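Local atomic coordinates of putative acyl-CoA dehydrogenase (Burkholderia xenovorans, PDB entry 5JSC), a protein that is a putative member of the acyl-CoA dehydrogenase family, a flavoprotein that binds flavin-adenine dinucleotide. Residues 112-117 with 255-260; 261-266 with 333-338; 268-273 with 316-321. All blocks are in the same frame, centred on the assembly; numbering follows the deposited sequence.

How the contacts relate
All three contacts are buried and hang on one element, helix 250-286, which meets a different partner at each level: helix 103-122 in contact 1, helix 332-356 in contact 2 and helix 298-325 in contact 3. Contact 1 joins the N-terminal and C-terminal family regions beside the flavin through small and branched residues. Contact 2 is the tighter parallel alanine seam, while contact 3, within the same helical domain, is wider and bridged by one leucine. Contacts 1 and 2 meet where Phe261 CZ lies 3.3 Å from Gly113 C; contacts 2 and 3 meet where Ala266 CB lies 3.6 Å from Val318 CG2. Contacts 2 and 3 also border a second subunit.

Contact 1: 112-117 with 255-260; sequences QGLGSG and MRTLDI
Thr257 reaches from helix 250-286 onto helix 103-122 with its methyl group, which lies 3.8 Å from Leu114 O, measured from CG2, and 3.9 Å from Leu114 CD1. The division of labour follows from the torsion at CB: chi1 of -57° sets CG2 anti to the backbone N, where it meets Leu114, while OG1 turns back to bond Leu253 O of its own helix. A buried threonine thus offers an apolar surface to the other helix and settles its hydroxyl at home. Leu114, whose side chain is about 5 Å from the flavin-adenine dinucleotide, leaves its helix extended, CG lying anti to the backbone N (177°), and crosses Thr257 at about a right angle. The same branch, CD1, comes within 4.3 Å of Leu258 CD2 to complete a small apolar cluster. Gly117 suits the place by having no side chain, so its CA can lie 5.6 Å from Thr257 CA. The two segments run nearly antiparallel (157°), their axes 9.4 Å apart. Farther along helix 103-122, Ala118 and Leu121 continue the packing against Thr257, and Phe144 of strand 144-145 touches both Leu114 and Thr257, placing the junction where two helices meet a strand.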
loop_
_atom_site.group_PDB
_atom_site.type_symbol
_atom_site.label_atom_id
_atom_site.label_comp_id
_atom_site.label_asym_id
_atom_site.label_seq_id
_atom_site.Cartn_x
_atom_site.Cartn_y
_atom_site.Cartn_z
ATOM N N GLN C 112 -7.588 5.283 34.123
ATOM C CA GLN C 112 -8.593 5.792 35.046
ATOM C C GLN C 112 -9.957 5.876 34.378
ATOM O O GLN C 112 -10.979 5.750 35.053
ATOM C CB GLN C 112 -8.172 7.158 35.583
ATOM C CG GLN C 112 -6.905 7.119 36.428
ATOM C CD GLN C 112 -7.038 6.192 37.618
ATOM O OE1 GLN C 112 -6.555 5.060 37.589
ATOM N NE2 GLN C 112 -7.699 6.669 38.681
ATOM N N GLY C 113 -9.992 6.088 33.063
ATOM C CA GLY C 113 -11.226 6.029 32.307
ATOM C C GLY C 113 -11.682 4.603 32.044
ATOM O O GLY C 113 -12.747 4.192 32.505
ATOM N N LEU C 114 -10.877 3.832 31.302
ATOM C CA LEU C 114 -11.294 2.482 30.921
ATOM C C LEU C 114 -11.578 1.614 32.146
ATOM O O LEU C 114 -12.567 0.866 32.170
ATOM C CB LEU C 114 -10.215 1.840 30.043
ATOM C CG LEU C 114 -10.492 0.391 29.625
ATOM C CD1 LEU C 114 -11.711 0.308 28.721
ATOM C CD2 LEU C 114 -9.256 -0.200 28.939
ATOM N N GLY C 115 -10.732 1.708 33.175
ATOM C CA GLY C 115 -10.894 0.890 34.364
ATOM C C GLY C 115 -12.109 1.228 35.197
ATOM O O GLY C 115 -12.584 0.370 35.949
ATOM N N SER C 116 -12.616 2.459 35.108
ATOM C CA SER C 116 -13.812 2.821 35.853
ATOM C C SER C 116 -15.059 2.919 34.989
ATOM O O SER C 116 -16.152 3.084 35.538
ATOM C CB SER C 116 -13.613 4.159 36.585
ATOM O OG SER C 116 -13.514 5.246 35.670
ATOM N N GLY C 117 -14.930 2.828 33.664
ATOM C CA GLY C 117 -16.066 3.105 32.800
ATOM C C GLY C 117 -17.249 2.186 33.044
ATOM O O GLY C 117 -18.404 2.610 32.954
ATOM N N MET C 255 -18.608 -4.448 26.294
ATOM C CA MET C 255 -18.625 -3.864 24.957
ATOM C C MET C 255 -18.951 -2.379 25.003
ATOM O O MET C 255 -18.361 -1.586 24.260
ATOM C CB MET C 255 -19.632 -4.596 24.072
ATOM C CG MET C 255 -19.293 -6.064 23.850
ATOM S SD MET C 255 -17.699 -6.270 23.034
ATOM C CE MET C 255 -16.702 -6.952 24.347
ATOM N N ARG C 256 -19.908 -1.986 25.851
ATOM C CA ARG C 256 -20.271 -0.575 25.938
ATOM C C ARG C 256 -19.135 0.257 26.515
ATOM O O ARG C 256 -18.958 1.420 26.131
ATOM C CB ARG C 256 -21.529 -0.404 26.786
ATOM C CG ARG C 256 -22.804 -0.863 26.088
ATOM C CD ARG C 256 -23.988 -0.851 27.051
ATOM N NE ARG C 256 -24.248 0.489 27.574
ATOM C CZ ARG C 256 -24.775 0.741 28.771
ATOM N NH1 ARG C 256 -25.093 -0.258 29.587
ATOM N NH2 ARG C 256 -24.977 1.992 29.158
ATOM N N THR C 257 -18.362 -0.318 27.438
ATOM C CA THR C 257 -17.215 0.399 27.982
ATOM C C THR C 257 -16.159 0.608 26.903
ATOM O O THR C 257 -15.610 1.708 26.755
ATOM C CB THR C 257 -16.643 -0.370 29.176
ATOM O OG1 THR C 257 -17.673 -0.550 30.166
ATOM C CG2 THR C 257 -15.480 0.387 29.804
ATOM N N LEU C 258 -15.878 -0.434 26.127
ATOM C CA LEU C 258 -14.927 -0.309 25.027
ATOM C C LEU C 258 -15.401 0.678 23.962
ATOM O O LEU C 258 -14.575 1.347 23.327
ATOM C CB LEU C 258 -14.680 -1.689 24.415
ATOM C CG LEU C 258 -13.841 -2.601 25.310
ATOM C CD1 LEU C 258 -14.030 -4.052 24.893
ATOM C CD2 LEU C 258 -12.364 -2.202 25.230
ATOM N N ASP C 259 -16.714 0.778 23.740
ATOM C CA ASP C 259 -17.217 1.723 22.746
ATOM C C ASP C 259 -16.905 3.159 23.133
ATOM O O ASP C 259 -16.704 4.008 22.255
ATOM C CB ASP C 259 -18.723 1.558 22.566
ATOM C CG ASP C 259 -19.080 0.388 21.685
ATOM O OD1 ASP C 259 -18.190 -0.123 20.969
ATOM O OD2 ASP C 259 -20.268 -0.013 21.697
ATOM N N ILE C 260 -16.874 3.454 24.431
ATOM C CA ILE C 260 -16.457 4.778 24.873
ATOM C C ILE C 260 -14.979 4.986 24.585
ATOM O O ILE C 260 -14.576 5.975 23.960
ATOM C CB ILE C 260 -16.749 4.961 26.372
ATOM C CG1 ILE C 260 -18.232 4.731 26.660
ATOM C CG2 ILE C 260 -16.280 6.344 26.841
ATOM C CD1 ILE C 260 -18.557 4.783 28.136
#

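Contact 2: 261-266 with 333-338; sequences FRTSVA and REAAMA
Residues 261-266 and 333-338 run nearly parallel, at 24°, with axes 8.1 Å apart and Thr263 CA only 5.0 Å from Ala335 CA. They belong to the up-and-down helical bundle of the C-terminal domain of acyl-CoA dehydrogenases: helix 298-325 follows helix 250-286 and runs back before helix 332-356 begins, so the first and last of the three point the same way. Small residues make this close approach possible. Ala335 directs its methyl at the facing helix, where CB meets Thr263 OG1 at 3.2 Å, a snug fit without hydrogen bonding, and also touches the first side-chain carbon of Arg262. One turn on, Ala266 and Ala338 meet methyl to methyl, 3.9 Å between their CB atoms, and Ala266 CB presses still nearer to Ala338 O, at 3.3 Å. Thr263 is apt at the edge of this seam because its two branches serve different neighbours: with its chi1 at -49°, OG1 faces Ala335 while CG2 packs against Val318 O of helix 298-325. Arg262 spends only its root here; its guanidinium NE bonds Glu382 O. On the far side of the helix, Ser264 OG, which is also bonded to Arg95, donates to a lone pair of Phe261 O in the carbonyl plane at 2.7 Å, with a C=O...OG angle of 128°.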
loop_
_atom_site.group_PDB
_atom_site.type_symbol
_atom_site.label_atom_id
_atom_site.label_comp_id
_atom_site.label_asym_id
_atom_site.label_seq_id
_atom_site.Cartn_x
_atom_site.Cartn_y
_atom_site.Cartn_z
ATOM N N PHE C 261 -14.140 4.073 25.047
ATOM C CA PHE C 261 -12.729 4.409 25.087
ATOM C C PHE C 261 -11.949 3.999 23.843
ATOM O O PHE C 261 -10.812 4.445 23.693
ATOM C CB PHE C 261 -12.118 3.845 26.371
ATOM C CG PHE C 261 -12.621 4.564 27.595
ATOM C CD1 PHE C 261 -12.121 5.812 27.919
ATOM C CD2 PHE C 261 -13.651 4.043 28.356
ATOM C CE1 PHE C 261 -12.600 6.509 29.006
ATOM C CE2 PHE C 261 -14.137 4.736 29.458
ATOM C CZ PHE C 261 -13.614 5.973 29.779
ATOM N N ARG C 262 -12.536 3.239 22.909
ATOM C CA ARG C 262 -11.818 2.981 21.660
ATOM C C ARG C 262 -11.494 4.279 20.926
ATOM O O ARG C 262 -10.409 4.416 20.354
ATOM C CB ARG C 262 -12.603 2.029 20.752
ATOM C CG ARG C 262 -12.331 0.545 21.040
ATOM C CD ARG C 262 -13.297 -0.354 20.288
ATOM N NE ARG C 262 -13.096 -1.751 20.646
ATOM C CZ ARG C 262 -13.935 -2.732 20.330
ATOM N NH1 ARG C 262 -15.052 -2.459 19.663
ATOM N NH2 ARG C 262 -13.661 -3.982 20.686
ATOM N N THR C 263 -12.409 5.257 20.937
ATOM C CA THR C 263 -12.081 6.524 20.286
ATOM C C THR C 263 -10.919 7.220 20.992
ATOM O O THR C 263 -10.106 7.897 20.344
ATOM C CB THR C 263 -13.312 7.433 20.242
ATOM O OG1 THR C 263 -14.427 6.685 19.741
ATOM C CG2 THR C 263 -13.078 8.630 19.319
ATOM N N SER C 264 -10.802 7.038 22.310
ATOM C CA SER C 264 -9.675 7.609 23.035
ATOM C C SER C 264 -8.358 6.920 22.685
ATOM O O SER C 264 -7.311 7.569 22.738
ATOM C CB SER C 264 -9.942 7.565 24.551
ATOM O OG SER C 264 -9.555 6.329 25.138
ATOM N N VAL C 265 -8.380 5.623 22.330
ATOM C CA VAL C 265 -7.165 4.974 21.831
ATOM C C VAL C 265 -6.769 5.576 20.498
ATOM O O VAL C 265 -5.580 5.772 20.213
ATOM C CB VAL C 265 -7.358 3.449 21.692
ATOM C CG1 VAL C 265 -6.109 2.785 21.067
ATOM C CG2 VAL C 265 -7.655 2.830 23.035
ATOM N N ALA C 266 -7.760 5.850 19.648
ATOM C CA ALA C 266 -7.491 6.562 18.406
ATOM C C ALA C 266 -6.859 7.915 18.683
ATOM O O ALA C 266 -5.918 8.320 17.990
ATOM C CB ALA C 266 -8.781 6.717 17.607
ATOM N N ARG C 333 -19.606 1.740 15.082
ATOM C CA ARG C 333 -18.922 1.783 13.786
ATOM C C ARG C 333 -17.867 2.882 13.745
ATOM O O ARG C 333 -16.722 2.649 13.329
ATOM C CB ARG C 333 -19.927 1.992 12.646
ATOM C CG ARG C 333 -19.259 1.969 11.252
ATOM C CD ARG C 333 -20.092 2.601 10.123
ATOM N NE ARG C 333 -21.209 1.761 9.694
ATOM C CZ ARG C 333 -21.954 1.998 8.617
ATOM N NH1 ARG C 333 -21.707 3.048 7.842
ATOM N NH2 ARG C 333 -22.957 1.187 8.318
ATOM N N GLU C 334 -18.246 4.096 14.151
ATOM C CA GLU C 334 -17.369 5.247 13.978
ATOM C C GLU C 334 -16.164 5.180 14.903
ATOM O O GLU C 334 -15.066 5.609 14.515
ATOM C CB GLU C 334 -18.167 6.532 14.211
ATOM C CG GLU C 334 -19.277 6.764 13.183
ATOM C CD GLU C 334 -20.585 6.018 13.475
ATOM O OE1 GLU C 334 -20.668 5.278 14.484
ATOM O OE2 GLU C 334 -21.545 6.189 12.691
ATOM N N ALA C 335 -16.344 4.639 16.116
ATOM C CA ALA C 335 -15.214 4.429 17.019
ATOM C C ALA C 335 -14.267 3.373 16.474
ATOM O O ALA C 335 -13.044 3.527 16.563
ATOM C CB ALA C 335 -15.710 4.025 18.414
ATOM N N ALA C 336 -14.815 2.282 15.926
ATOM C CA ALA C 336 -13.969 1.256 15.325
ATOM C C ALA C 336 -13.163 1.829 14.168
ATOM O O ALA C 336 -11.955 1.567 14.048
ATOM C CB ALA C 336 -14.826 0.078 14.846
ATOM N N MET C 337 -13.816 2.615 13.305
ATOM C CA MET C 337 -13.114 3.252 12.190
ATOM C C MET C 337 -11.973 4.130 12.687
ATOM O O MET C 337 -10.861 4.094 12.145
ATOM C CB MET C 337 -14.074 4.113 11.378
ATOM C CG MET C 337 -14.743 3.470 10.232
ATOM S SD MET C 337 -15.372 4.824 9.209
ATOM C CE MET C 337 -16.307 3.835 8.037
ATOM N N ALA C 338 -12.247 4.963 13.693
ATOM C CA ALA C 338 -11.233 5.881 14.200
ATOM C C ALA C 338 -10.067 5.121 14.811
ATOM O O ALA C 338 -8.904 5.449 14.559
ATOM C CB ALA C 338 -11.853 6.821 15.229
#

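Contact 3: 268-273 with 316-321; sequences ASLGFA and LLVYRA
Residues 268-273 and 316-321 run in roughly opposite directions and stay well apart: the nearest CA atoms, those of Leu270 and Val318, are 8.4 Å distant. At that separation backbones cannot touch, and long or branched apolar side chains must span the interval. Leu270 does most of the work. Its CB points at the facing helix, and chi1 of 169° extends the chain away from its own backbone N, delivering CD2 into the angle between Val318 and Tyr319. That single methyl lies 4.0 Å from Tyr319 CE2 and 4.4 Å from Val318 CG2. It reaches the tyrosine ring obliquely, the two side chains slanting past one another. Leucine is well suited here, being long enough to bridge the space and wholly apolar at its tip.

Val318 plays two parts with its two methyls. CG2 faces Leu270, whereas CG1 sits over the centre of the neighbouring Tyr319 ring, 3.6 Å above its plane, and so backs one face of the aromatic. Tyr319 fits the place because its ring supplies apolar surface while its hydroxyl has a polar partner: OH bonds Glu96 OE1 of helix 88-101, a bond that should restrain the ring's swing. The ring also meets that of Phe26. On the other side of helix 298-325, Arg320 forms a salt bridge with Asp312 of the second subunit, and Leu316 packs on Leu316 of that subunit, so this helix faces both the core and an intersubunit boundary. The whole is an antiparallel helix pair joined by one leucine, part of the all-helical C-terminal bundle of the acyl-CoA dehydrogenase fold.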
loop_
_atom_site.group_PDB
_atom_site.type_symbol
_atom_site.label_atom_id
_atom_site.label_comp_id
_atom_site.label_asym_id
_atom_site.label_seq_id
_atom_site.Cartn_x
_atom_site.Cartn_y
_atom_site.Cartn_z
ATOM N N ALA C 268 -5.055 8.797 21.347
ATOM C CA ALA C 268 -3.670 8.605 21.780
ATOM C C ALA C 268 -2.766 8.314 20.591
ATOM O O ALA C 268 -1.664 8.870 20.490
ATOM C CB ALA C 268 -3.572 7.480 22.812
ATOM N N SER C 269 -3.220 7.453 19.675
ATOM C CA SER C 269 -2.459 7.168 18.459
ATOM C C SER C 269 -2.147 8.451 17.706
ATOM O O SER C 269 -1.014 8.674 17.254
ATOM C CB SER C 269 -3.257 6.230 17.549
ATOM O OG SER C 269 -3.546 4.998 18.176
ATOM N N LEU C 270 -3.158 9.301 17.564
ATOM C CA LEU C 270 -3.005 10.581 16.889
ATOM C C LEU C 270 -1.971 11.456 17.587
ATOM O O LEU C 270 -1.156 12.106 16.923
ATOM C CB LEU C 270 -4.371 11.269 16.844
ATOM C CG LEU C 270 -4.445 12.731 16.425
ATOM C CD1 LEU C 270 -3.946 12.894 14.996
ATOM C CD2 LEU C 270 -5.896 13.222 16.551
ATOM N N GLY C 271 -2.003 11.500 18.922
ATOM C CA GLY C 271 -1.006 12.277 19.653
ATOM C C GLY C 271 0.411 11.782 19.422
ATOM O O GLY C 271 1.333 12.573 19.197
ATOM N N PHE C 272 0.612 10.459 19.487
ATOM C CA PHE C 272 1.917 9.899 19.149
ATOM C C PHE C 272 2.328 10.296 17.732
ATOM O O PHE C 272 3.484 10.676 17.494
ATOM C CB PHE C 272 1.893 8.375 19.290
ATOM C CG PHE C 272 1.768 7.884 20.716
ATOM C CD1 PHE C 272 2.557 8.419 21.736
ATOM C CD2 PHE C 272 0.864 6.870 21.032
ATOM C CE1 PHE C 272 2.443 7.958 23.038
ATOM C CE2 PHE C 272 0.748 6.404 22.338
ATOM C CZ PHE C 272 1.532 6.952 23.345
ATOM N N ALA C 273 1.393 10.221 16.777
ATOM C CA ALA C 273 1.696 10.615 15.400
ATOM C C ALA C 273 2.081 12.090 15.312
ATOM O O ALA C 273 3.013 12.454 14.580
ATOM C CB ALA C 273 0.511 10.310 14.483
ATOM N N LEU C 316 -9.754 13.897 11.986
ATOM C CA LEU C 316 -11.151 14.067 11.598
ATOM C C LEU C 316 -11.987 12.861 12.012
ATOM O O LEU C 316 -13.101 13.022 12.527
ATOM C CB LEU C 316 -11.248 14.317 10.093
ATOM C CG LEU C 316 -10.801 15.737 9.684
ATOM C CD1 LEU C 316 -10.429 15.812 8.192
ATOM C CD2 LEU C 316 -11.897 16.763 10.024
ATOM N N LEU C 317 -11.461 11.642 11.813
ATOM C CA LEU C 317 -12.199 10.451 12.239
ATOM C C LEU C 317 -12.342 10.378 13.756
ATOM O O LEU C 317 -13.406 9.986 14.260
ATOM C CB LEU C 317 -11.518 9.194 11.710
ATOM C CG LEU C 317 -11.624 8.976 10.205
ATOM C CD1 LEU C 317 -10.622 7.900 9.799
ATOM C CD2 LEU C 317 -13.024 8.550 9.819
ATOM N N VAL C 318 -11.283 10.725 14.501
ATOM C CA VAL C 318 -11.353 10.720 15.962
ATOM C C VAL C 318 -12.457 11.646 16.441
ATOM O O VAL C 318 -13.329 11.252 17.227
ATOM C CB VAL C 318 -10.000 11.132 16.574
ATOM C CG1 VAL C 318 -10.153 11.420 18.072
ATOM C CG2 VAL C 318 -8.957 10.056 16.339
ATOM N N TYR C 319 -12.436 12.894 15.978
ATOM C CA TYR C 319 -13.349 13.870 16.551
ATOM C C TYR C 319 -14.726 13.832 15.905
ATOM O O TYR C 319 -15.690 14.255 16.545
ATOM C CB TYR C 319 -12.684 15.256 16.532
ATOM C CG TYR C 319 -11.546 15.202 17.532
ATOM C CD1 TYR C 319 -11.812 15.179 18.901
ATOM C CD2 TYR C 319 -10.217 15.075 17.124
ATOM C CE1 TYR C 319 -10.788 15.067 19.835
ATOM C CE2 TYR C 319 -9.190 14.958 18.054
ATOM C CZ TYR C 319 -9.481 14.954 19.413
ATOM O OH TYR C 319 -8.486 14.830 20.354
ATOM N N ARG C 320 -14.870 13.249 14.709
ATOM C CA ARG C 320 -16.208 12.900 14.241
ATOM C C ARG C 320 -16.850 11.897 15.187
ATOM O O ARG C 320 -17.995 12.073 15.611
ATOM C CB ARG C 320 -16.158 12.339 12.811
ATOM C CG ARG C 320 -17.529 11.995 12.201
ATOM C CD ARG C 320 -18.047 10.599 12.592
ATOM N NE ARG C 320 -17.187 9.528 12.083
ATOM C CZ ARG C 320 -17.368 8.923 10.912
ATOM N NH1 ARG C 320 -18.382 9.261 10.128
ATOM N NH2 ARG C 320 -16.529 7.972 10.521
ATOM N N ALA C 321 -16.118 10.833 15.529
ATOM C CA ALA C 321 -16.665 9.829 16.437
ATOM C C ALA C 321 -16.939 10.413 17.816
ATOM O O ALA C 321 -17.984 10.129 18.421
ATOM C CB ALA C 321 -15.715 8.633 16.546
#